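Local coordinates for exoglucanase A (Cellulomonas fimi, PDB 7CBD), which hydrolyses the beta-1,4-glucosidic bonds of cellulose with inversion at the anomeric carbon, releasing cellobiose from non-reducing chain ends, as a glycosyl hydrolase family 6 enzyme, at residues A[57-60]-A[61-65]; A[318-321]-A[322-326]; A[396-400]-A[401-405]; A[420-423]-A[424-428]. All blocks are in the same frame, centred on the assembly; numbering follows the deposited sequence.

Interaction 1: residues A[57-60]-A[61-65]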
loop_
_atom_site.group_PDB
_atom_site.type_symbol
_atom_site.label_atom_id
_atom_site.label_comp_id
_atom_site.label_asym_id
_atom_site.label_seq_id
_atom_site.Cartn_x
_atom_site.Cartn_y
_atom_site.Cartn_z
ATOM N N ILE A 57 17.482 -5.110 -4.735
ATOM C CA ILE A 57 18.778 -4.594 -4.299
ATOM C C ILE A 57 19.282 -3.504 -5.242
ATOM O O ILE A 57 19.834 -2.490 -4.798
ATOM C CB ILE A 57 19.782 -5.748 -4.141
ATOM C CG1 ILE A 57 19.494 -6.502 -2.844
ATOM C CG2 ILE A 57 21.225 -5.230 -4.196
ATOM C CD1 ILE A 57 20.049 -7.919 -2.829
ATOM N N SER A 58 19.062 -3.667 -6.548
ATOM C CA SER A 58 19.573 -2.693 -7.507
ATOM C C SER A 58 18.926 -1.325 -7.353
ATOM O O SER A 58 19.499 -0.336 -7.817
ATOM C CB SER A 58 19.399 -3.196 -8.938
ATOM O OG SER A 58 18.042 -3.184 -9.328
ATOM N N ALA A 59 17.758 -1.239 -6.711
ATOM C CA ALA A 59 17.130 0.056 -6.491
ATOM C C ALA A 59 17.906 0.919 -5.507
ATOM O O ALA A 59 17.698 2.138 -5.470
ATOM C CB ALA A 59 15.696 -0.128 -5.995
ATOM N N ILE A 60 18.787 0.323 -4.701
ATOM C CA ILE A 60 19.517 1.106 -3.708
ATOM C C ILE A 60 20.472 2.077 -4.393
ATOM O O ILE A 60 20.486 3.272 -4.090
ATOM C CB ILE A 60 20.224 0.198 -2.686
ATOM C CG1 ILE A 60 19.197 -0.666 -1.951
ATOM C CG2 ILE A 60 21.031 1.044 -1.691
ATOM C CD1 ILE A 60 19.810 -1.849 -1.199
ATOM N N THR A 61 21.260 1.587 -5.347
ATOM C CA THR A 61 22.159 2.454 -6.099
ATOM C C THR A 61 21.497 3.081 -7.323
ATOM O O THR A 61 21.890 4.180 -7.730
ATOM C CB THR A 61 23.412 1.675 -6.506
ATOM O OG1 THR A 61 23.023 0.485 -7.195
ATOM C CG2 THR A 61 24.188 1.279 -5.280
ATOM N N GLY A 62 20.501 2.423 -7.906
ATOM C CA GLY A 62 19.773 2.955 -9.048
ATOM C C GLY A 62 19.697 1.955 -10.188
ATOM O O GLY A 62 20.604 1.147 -10.398
ATOM N N ASN A 63 18.608 2.025 -10.948
ATOM C CA ASN A 63 18.368 1.093 -12.052
ATOM C C ASN A 63 17.480 1.785 -13.086
ATOM O O ASN A 63 17.338 3.013 -13.076
ATOM C CB ASN A 63 17.807 -0.242 -11.520
ATOM C CG ASN A 63 16.496 -0.071 -10.758
ATOM O OD1 ASN A 63 15.714 0.839 -11.039
ATOM N ND2 ASN A 63 16.251 -0.952 -9.786
ATOM N N ALA A 64 16.858 0.996 -13.968
ATOM C CA ALA A 64 16.017 1.562 -15.020
ATOM C C ALA A 64 14.778 2.265 -14.476
ATOM O O ALA A 64 14.180 3.082 -15.189
ATOM C CB ALA A 64 15.598 0.468 -16.000
ATOM N N ASP A 65 14.382 1.970 -13.237
ATOM C CA ASP A 65 13.168 2.530 -12.659
ATOM C C ASP A 65 13.420 3.687 -11.702
ATOM O O ASP A 65 12.457 4.335 -11.280
ATOM C CB ASP A 65 12.383 1.440 -11.915
ATOM C CG ASP A 65 11.824 0.384 -12.844
ATOM O OD1 ASP A 65 10.585 0.302 -12.999
ATOM O OD2 ASP A 65 12.636 -0.367 -13.423
HETATM O O HOH W 1 22.212 -1.366 -5.373
#
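The carboxamide of N63 meets S58 at its edge: ND2 donates to S58 OG (2.9 Å) with the hydroxyl oxygen almost exactly in the amide plane and the N-H nearly straight at 174°. The other end of the same flat group forms an Asx turn, OD1 accepting from D65 N at 2.8 Å with the donor tilted out of the amide plane. Near ND2, A59 contributes its CB and backbone N, both lying to one side of that plane; A59 N and N63 ND2, 3.4 Å apart, are both donors and do not bond. The amide is therefore held at both ends just beyond the short helix 58-61 of the catalytic domain. N63 reaches back because its CG sits between the backbone N and the carbonyl carbon (chi1 59°), which brings ND2 over the first turn of the helix. Replaced by alanine, the residue would probably leave both S58 OG and D65 N without these partners, freeing the serine hydroxyl to turn. The chain breaks from the helix at G62, where the backbone angles, with positive phi (129°), would jam a CB against the preceding carbonyl oxygen, yet G62 N still donates to S58 O at 2.9 Å. On the buried side, A59 and I60 pack on M54 of strand 52-54, and I60 also reaches Y124 of helix 114-132. The i to i+4 pair I57 O and T61 N, 4.4 Å apart, is not bonded directly; a water spans it, donating to I57 O at 2.7 Å and accepting from T61 N at 3.1 Å.

Interaction 2: residues A[318-321]-A[322-326]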
loop_
_atom_site.group_PDB
_atom_site.type_symbol
_atom_site.label_atom_id
_atom_site.label_comp_id
_atom_site.label_asym_id
_atom_site.label_seq_id
_atom_site.Cartn_x
_atom_site.Cartn_y
_atom_site.Cartn_z
ATOM N N ALA A 318 -27.826 -9.060 -4.063
ATOM C CA ALA A 318 -28.205 -7.914 -4.881
ATOM C C ALA A 318 -28.008 -6.617 -4.111
ATOM O O ALA A 318 -27.545 -5.615 -4.671
ATOM C CB ALA A 318 -29.661 -8.058 -5.334
ATOM N N TYR A 319 -28.342 -6.624 -2.820
ATOM C CA TYR A 319 -28.169 -5.432 -1.997
ATOM C C TYR A 319 -26.702 -5.047 -1.911
ATOM O O TYR A 319 -26.340 -3.883 -2.118
ATOM C CB TYR A 319 -28.729 -5.693 -0.600
ATOM C CG TYR A 319 -28.714 -4.491 0.314
ATOM C CD1 TYR A 319 -29.756 -3.574 0.300
ATOM C CD2 TYR A 319 -27.666 -4.281 1.205
ATOM C CE1 TYR A 319 -29.751 -2.474 1.140
ATOM C CE2 TYR A 319 -27.654 -3.185 2.052
ATOM C CZ TYR A 319 -28.705 -2.283 2.018
ATOM O OH TYR A 319 -28.715 -1.183 2.848
ATOM N N VAL A 320 -25.841 -6.014 -1.588
ATOM C CA VAL A 320 -24.419 -5.714 -1.464
ATOM C C VAL A 320 -23.840 -5.309 -2.812
ATOM O O VAL A 320 -23.095 -4.331 -2.909
ATOM C CB VAL A 320 -23.672 -6.898 -0.825
ATOM C CG1 VAL A 320 -22.168 -6.775 -1.052
ATOM C CG2 VAL A 320 -24.000 -6.973 0.659
ATOM N N ASP A 321 -24.198 -6.034 -3.877
ATOM C CA ASP A 321 -23.584 -5.773 -5.174
ATOM C C ASP A 321 -24.020 -4.434 -5.760
ATOM O O ASP A 321 -23.255 -3.807 -6.502
ATOM C CB ASP A 321 -23.866 -6.932 -6.133
ATOM C CG ASP A 321 -23.118 -8.203 -5.748
ATOM O OD1 ASP A 321 -22.190 -8.127 -4.905
ATOM O OD2 ASP A 321 -23.464 -9.280 -6.286
ATOM N N ALA A 322 -25.230 -3.974 -5.439
ATOM C CA ALA A 322 -25.667 -2.674 -5.932
ATOM C C ALA A 322 -25.104 -1.525 -5.106
ATOM O O ALA A 322 -24.975 -0.408 -5.617
ATOM C CB ALA A 322 -27.195 -2.594 -5.938
ATOM N N ASN A 323 -24.759 -1.773 -3.842
ATOM C CA ASN A 323 -24.451 -0.700 -2.911
ATOM C C ASN A 323 -22.984 -0.596 -2.519
ATOM O O ASN A 323 -22.600 0.418 -1.922
ATOM C CB ASN A 323 -25.331 -0.811 -1.659
ATOM C CG ASN A 323 -26.788 -0.533 -1.960
ATOM O OD1 ASN A 323 -27.110 0.456 -2.617
ATOM N ND2 ASN A 323 -27.673 -1.403 -1.493
ATOM N N ARG A 324 -22.156 -1.590 -2.836
ATOM C CA ARG A 324 -20.738 -1.506 -2.525
ATOM C C ARG A 324 -20.023 -0.595 -3.514
ATOM O O ARG A 324 -20.307 -0.617 -4.714
ATOM C CB ARG A 324 -20.101 -2.898 -2.550
ATOM C CG ARG A 324 -20.175 -3.678 -3.872
ATOM C CD ARG A 324 -19.572 -5.047 -3.630
ATOM N NE ARG A 324 -19.909 -6.117 -4.569
ATOM C CZ ARG A 324 -19.155 -6.487 -5.600
ATOM N NH1 ARG A 324 -18.057 -5.814 -5.910
ATOM N NH2 ARG A 324 -19.520 -7.522 -6.340
ATOM N N VAL A 325 -19.091 0.211 -2.999
ATOM C CA VAL A 325 -18.273 1.020 -3.894
ATOM C C VAL A 325 -17.114 0.209 -4.453
ATOM O O VAL A 325 -16.677 0.456 -5.581
ATOM C CB VAL A 325 -17.825 2.360 -3.276
ATOM C CG1 VAL A 325 -19.034 3.154 -2.787
ATOM C CG2 VAL A 325 -16.820 2.146 -2.154
ATOM N N ASP A 326 -16.589 -0.756 -3.693
ATOM C CA ASP A 326 -15.571 -1.654 -4.229
ATOM C C ASP A 326 -16.221 -2.482 -5.327
ATOM O O ASP A 326 -17.107 -3.296 -5.046
ATOM C CB ASP A 326 -15.060 -2.552 -3.107
ATOM C CG ASP A 326 -13.843 -3.372 -3.509
ATOM O OD1 ASP A 326 -13.670 -3.681 -4.709
ATOM O OD2 ASP A 326 -13.061 -3.726 -2.606
#
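D321, in the last turn of helix 316-323, and R324, the first residue beyond it, form a salt bridge in which two guanidinium nitrogens grip a single carboxylate oxygen. R324 NE reaches D321 OD1 at 3.1 Å on the anti side but tilted well out of the carboxylate plane, and R324 NH2 meets D321 OD1, also at 3.1 Å, from above that plane. Both come from the same face of it, OD1 lies at the guanidinium edge, and the two planes stand 79° apart. R324 CG sits between its backbone N and carbonyl carbon (chi1 60°), from where the extended chain runs over V320 O and past V320 CG1. Its NH1 donates to D326 O and to R328 O, while F261 makes a cation-pi contact. A leucine in its place would probably leave the D321 carboxylate without its charged mate and remove the tie to D326 O. Behind this pair the turn is closed by A322 N, which donates to A318 O at 2.9 Å. On another side, N323 ND2 lies 3.4 Å above the Y319 ring, over its centre, and bonds weakly to Y319 O, while N323 OD1 accepts from T311 N. V320 O takes both N323 N and R324 N, the shared acceptor of an alpha-helical C-terminus where the chain turns out into loop.

Interaction 3: residues A[396-400]-A[401-405]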
loop_
_atom_site.group_PDB
_atom_site.type_symbol
_atom_site.label_atom_id
_atom_site.label_comp_id
_atom_site.label_asym_id
_atom_site.label_seq_id
_atom_site.Cartn_x
_atom_site.Cartn_y
_atom_site.Cartn_z
ATOM N N PRO A 396 -8.994 -19.906 -7.999
ATOM C CA PRO A 396 -9.531 -20.481 -6.755
ATOM C C PRO A 396 -9.461 -19.528 -5.571
ATOM O O PRO A 396 -10.304 -19.613 -4.669
ATOM C CB PRO A 396 -8.663 -21.732 -6.546
ATOM C CG PRO A 396 -8.166 -22.080 -7.923
ATOM C CD PRO A 396 -7.950 -20.752 -8.600
ATOM N N LYS A 397 -8.479 -18.616 -5.550
ATOM C CA LYS A 397 -8.347 -17.626 -4.483
ATOM C C LYS A 397 -9.474 -16.599 -4.493
ATOM O O LYS A 397 -9.591 -15.821 -3.538
ATOM C CB LYS A 397 -7.034 -16.846 -4.624
ATOM C CG LYS A 397 -5.732 -17.638 -4.617
ATOM C CD LYS A 397 -4.576 -16.669 -4.903
ATOM C CE LYS A 397 -3.215 -17.340 -4.948
ATOM N NZ LYS A 397 -2.121 -16.321 -5.095
ATOM N N LEU A 398 -10.266 -16.552 -5.567
ATOM C CA LEU A 398 -11.373 -15.618 -5.721
ATOM C C LEU A 398 -12.715 -16.339 -5.768
ATOM O O LEU A 398 -13.652 -15.875 -6.426
ATOM C CB LEU A 398 -11.171 -14.777 -6.980
ATOM C CG LEU A 398 -9.814 -14.076 -7.086
ATOM C CD1 LEU A 398 -9.723 -13.275 -8.377
ATOM C CD2 LEU A 398 -9.552 -13.185 -5.870
ATOM N N ASN A 399 -12.832 -17.463 -5.063
ATOM C CA ASN A 399 -14.047 -18.272 -5.091
ATOM C C ASN A 399 -14.415 -18.650 -6.529
ATOM O O ASN A 399 -15.563 -18.526 -6.961
ATOM C CB ASN A 399 -15.199 -17.571 -4.361
ATOM C CG ASN A 399 -16.385 -18.485 -4.127
ATOM O OD1 ASN A 399 -16.295 -19.702 -4.308
ATOM N ND2 ASN A 399 -17.506 -17.904 -3.718
ATOM N N ASN A 400 -13.405 -19.096 -7.288
ATOM C CA ASN A 400 -13.594 -19.591 -8.654
ATOM C C ASN A 400 -14.235 -18.540 -9.558
ATOM O O ASN A 400 -15.254 -18.791 -10.210
ATOM C CB ASN A 400 -14.388 -20.898 -8.677
ATOM C CG ASN A 400 -13.606 -22.055 -8.123
ATOM O OD1 ASN A 400 -12.375 -22.060 -8.158
ATOM N ND2 ASN A 400 -14.314 -23.061 -7.627
ATOM N N GLN A 401 -13.625 -17.354 -9.594
ATOM C CA GLN A 401 -14.066 -16.262 -10.447
ATOM C C GLN A 401 -12.865 -15.683 -11.180
ATOM O O GLN A 401 -11.721 -15.831 -10.747
ATOM C CB GLN A 401 -14.761 -15.163 -9.629
ATOM C CG GLN A 401 -16.029 -15.657 -8.929
ATOM C CD GLN A 401 -16.661 -14.609 -8.043
ATOM O OE1 GLN A 401 -17.652 -13.976 -8.424
ATOM N NE2 GLN A 401 -16.093 -14.414 -6.856
ATOM N N LEU A 402 -13.137 -15.020 -12.303
ATOM C CA LEU A 402 -12.091 -14.329 -13.048
ATOM C C LEU A 402 -11.460 -13.217 -12.215
ATOM O O LEU A 402 -12.099 -12.610 -11.351
ATOM C CB LEU A 402 -12.668 -13.729 -14.326
ATOM C CG LEU A 402 -13.007 -14.725 -15.439
ATOM C CD1 LEU A 402 -13.832 -14.065 -16.528
ATOM C CD2 LEU A 402 -11.741 -15.348 -16.035
ATOM N N THR A 403 -10.183 -12.943 -12.507
ATOM C CA THR A 403 -9.433 -11.950 -11.747
ATOM C C THR A 403 -9.992 -10.546 -11.928
ATOM O O THR A 403 -9.816 -9.694 -11.045
ATOM C CB THR A 403 -7.979 -11.918 -12.212
ATOM O OG1 THR A 403 -7.947 -11.629 -13.615
ATOM C CG2 THR A 403 -7.263 -13.240 -11.935
ATOM N N GLY A 404 -10.615 -10.264 -13.069
ATOM C CA GLY A 404 -10.917 -8.883 -13.381
ATOM C C GLY A 404 -9.689 -8.013 -13.530
ATOM O O GLY A 404 -9.785 -6.793 -13.392
ATOM N N ALA A 405 -8.532 -8.601 -13.830
ATOM C CA ALA A 405 -7.307 -7.820 -13.958
ATOM C C ALA A 405 -7.332 -6.963 -15.222
ATOM O O ALA A 405 -7.942 -7.321 -16.233
ATOM C CB ALA A 405 -6.091 -8.746 -13.978
#
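Q401 folds back onto L398 at the G1 beta bulge of the hairpin 394-395/401-402, where N400 and Q401 together face S395. N399 and N400 both take left-handed backbone angles, phi being 58° at N400, and this turns the chain sharply between the two strands. The side chain of Q401 bridges the turn: NE2 donates to L398 O at 2.9 Å, with the N-H nearly straight at 169° and the oxygen in the amide plane. On the acceptor side the nitrogen is tilted somewhat from the carbonyl plane. CB of Q401 already lies close to L398 O, and a chi1 of -62°, with CG beside the backbone N and opposite the carbonyl carbon, keeps CG near it too and leads the amide to it. One bond thus fixes the amide against the backbone of the turn, while OE1 at the other end takes a weak bond from K260 NZ. L398 sends its side chain the other way along the hairpin, its CD1 resting 3.6 Å from T403 CA and 3.9 Å from L402 O. Beyond the strand, T403 makes an ST turn in which OG1 accepts from A405 N at 3.1 Å, and the same hydroxyl is hydrogen-bonded to D390 O. T403 lies about 11 Å, side chain to side chain, from D371, predicted to be an active-site residue. K397 NZ bonds to F102 O. L398 also packs on H330 and M388, and Q401 on V329, so the hairpin is laid against the loops carrying these residues, and from strand 401-402 the chain leads on to helix 417-425.

Interaction 4: residues A[420-423]-A[424-428]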
loop_
_atom_site.group_PDB
_atom_site.type_symbol
_atom_site.label_atom_id
_atom_site.label_comp_id
_atom_site.label_asym_id
_atom_site.label_seq_id
_atom_site.Cartn_x
_atom_site.Cartn_y
_atom_site.Cartn_z
ATOM N N PHE A 420 -3.605 4.297 -15.362
ATOM C CA PHE A 420 -3.535 5.634 -14.781
ATOM C C PHE A 420 -4.689 6.507 -15.255
ATOM O O PHE A 420 -5.241 7.281 -14.468
ATOM C CB PHE A 420 -2.198 6.308 -15.067
ATOM C CG PHE A 420 -2.003 7.590 -14.301
ATOM C CD1 PHE A 420 -1.920 7.583 -12.912
ATOM C CD2 PHE A 420 -1.917 8.803 -14.958
ATOM C CE1 PHE A 420 -1.743 8.750 -12.205
ATOM C CE2 PHE A 420 -1.737 9.980 -14.246
ATOM C CZ PHE A 420 -1.648 9.952 -12.872
ATOM N N VAL A 421 -5.068 6.398 -16.531
ATOM C CA VAL A 421 -6.234 7.131 -17.019
ATOM C C VAL A 421 -7.459 6.791 -16.177
ATOM O O VAL A 421 -8.180 7.679 -15.703
ATOM C CB VAL A 421 -6.457 6.838 -18.511
ATOM C CG1 VAL A 421 -7.837 7.303 -18.961
ATOM C CG2 VAL A 421 -5.374 7.494 -19.343
ATOM N N THR A 422 -7.703 5.493 -15.972
ATOM C CA THR A 422 -8.852 5.063 -15.178
ATOM C C THR A 422 -8.728 5.516 -13.729
ATOM O O THR A 422 -9.710 5.973 -13.130
ATOM C CB THR A 422 -8.979 3.544 -15.260
ATOM O OG1 THR A 422 -9.260 3.179 -16.613
ATOM C CG2 THR A 422 -10.095 3.032 -14.358
ATOM N N LEU A 423 -7.524 5.405 -13.152
ATOM C CA LEU A 423 -7.317 5.806 -11.762
ATOM C C LEU A 423 -7.683 7.266 -11.548
ATOM O O LEU A 423 -8.276 7.621 -10.521
ATOM C CB LEU A 423 -5.864 5.577 -11.356
ATOM C CG LEU A 423 -5.479 4.138 -11.024
ATOM C CD1 LEU A 423 -3.968 4.032 -10.901
ATOM C CD2 LEU A 423 -6.159 3.676 -9.742
ATOM N N VAL A 424 -7.333 8.132 -12.503
ATOM C CA VAL A 424 -7.639 9.554 -12.374
ATOM C C VAL A 424 -9.117 9.818 -12.645
ATOM O O VAL A 424 -9.787 10.526 -11.885
ATOM C CB VAL A 424 -6.714 10.382 -13.284
ATOM C CG1 VAL A 424 -7.083 11.861 -13.231
ATOM C CG2 VAL A 424 -5.266 10.186 -12.876
ATOM N N LYS A 425 -9.655 9.232 -13.721
ATOM C CA LYS A 425 -11.074 9.399 -14.027
ATOM C C LYS A 425 -11.948 8.946 -12.868
ATOM O O LYS A 425 -12.992 9.545 -12.597
ATOM C CB LYS A 425 -11.437 8.592 -15.268
ATOM C CG LYS A 425 -10.953 9.174 -16.573
ATOM C CD LYS A 425 -11.375 8.243 -17.704
ATOM C CE LYS A 425 -11.422 8.937 -19.037
ATOM N NZ LYS A 425 -10.105 9.465 -19.430
ATOM N N ASN A 426 -11.547 7.873 -12.186
ATOM C CA ASN A 426 -12.373 7.257 -11.157
ATOM C C ASN A 426 -11.979 7.680 -9.751
ATOM O O ASN A 426 -12.335 7.003 -8.782
ATOM C CB ASN A 426 -12.354 5.733 -11.290
ATOM C CG ASN A 426 -13.131 5.246 -12.496
ATOM O OD1 ASN A 426 -13.706 6.042 -13.241
ATOM N ND2 ASN A 426 -13.156 3.933 -12.697
ATOM N N ALA A 427 -11.267 8.790 -9.615
ATOM C CA ALA A 427 -10.844 9.225 -8.293
ATOM C C ALA A 427 -12.045 9.586 -7.430
ATOM O O ALA A 427 -13.042 10.135 -7.912
ATOM C CB ALA A 427 -9.926 10.434 -8.416
ATOM N N TYR A 428 -11.954 9.252 -6.149
ATOM C CA TYR A 428 -12.901 9.729 -5.153
ATOM C C TYR A 428 -12.134 10.027 -3.871
ATOM O O TYR A 428 -11.529 9.111 -3.301
ATOM C CB TYR A 428 -14.013 8.719 -4.870
ATOM C CG TYR A 428 -15.074 9.318 -3.983
ATOM C CD1 TYR A 428 -16.144 10.016 -4.527
ATOM C CD2 TYR A 428 -14.985 9.228 -2.594
ATOM C CE1 TYR A 428 -17.106 10.590 -3.716
ATOM C CE2 TYR A 428 -15.945 9.804 -1.774
ATOM C CZ TYR A 428 -17.003 10.481 -2.343
ATOM O OH TYR A 428 -17.972 11.053 -1.550
#
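V424 N, K425 N and N426 N donate to F420 O, V421 O and T422 O at 3.0, 2.9 and 2.8 Å, the regular i to i+4 bonds of the last turn of the alpha-helix 417-425. N426 is the first residue to leave helical angles, and the chain then runs out through A427. On the buried side V424 CG2 lies over one face of the F420 ring, a CH-pi contact 3.8 Å from the ring centroid and 17° off the normal. It is offset toward the rim, so CZ of F420 is its closest ring atom. CG of F420 lies anti to its N and beside the carbonyl carbon (chi1 -171°), which places the ring against the valine one turn on. Helices 19-30 and 36-45 pack against this pair, through V25 and A28 on F420 and L38 on V424. On the outer side K425 runs alongside V421, bent at its last torsion so that NZ comes back near CG1. The N426 amide lies beside T422, with ND2 hydrogen-bonded to G339 O while the same ND2 sits 3.6 Å from T422 CG2.

From the N terminus the four contacts follow in series; none nests in or crosses another, and each closes only a turn of its own. Interaction 1 ends the short helix after strand 52-54, beside helix 114-132, and interaction 2 ends helix 316-323 on the opposite side of the chain's centre, their own centres 42 Å apart. Interaction 3 turns the hairpin 394-395/401-402, about 7 Å from interaction 2 at the nearest atoms. Interaction 4 ends helix 417-425, the next helix after that hairpin, and packs back on helices 19-30 and 36-45, joining late and early parts of the family 6 barrel domain.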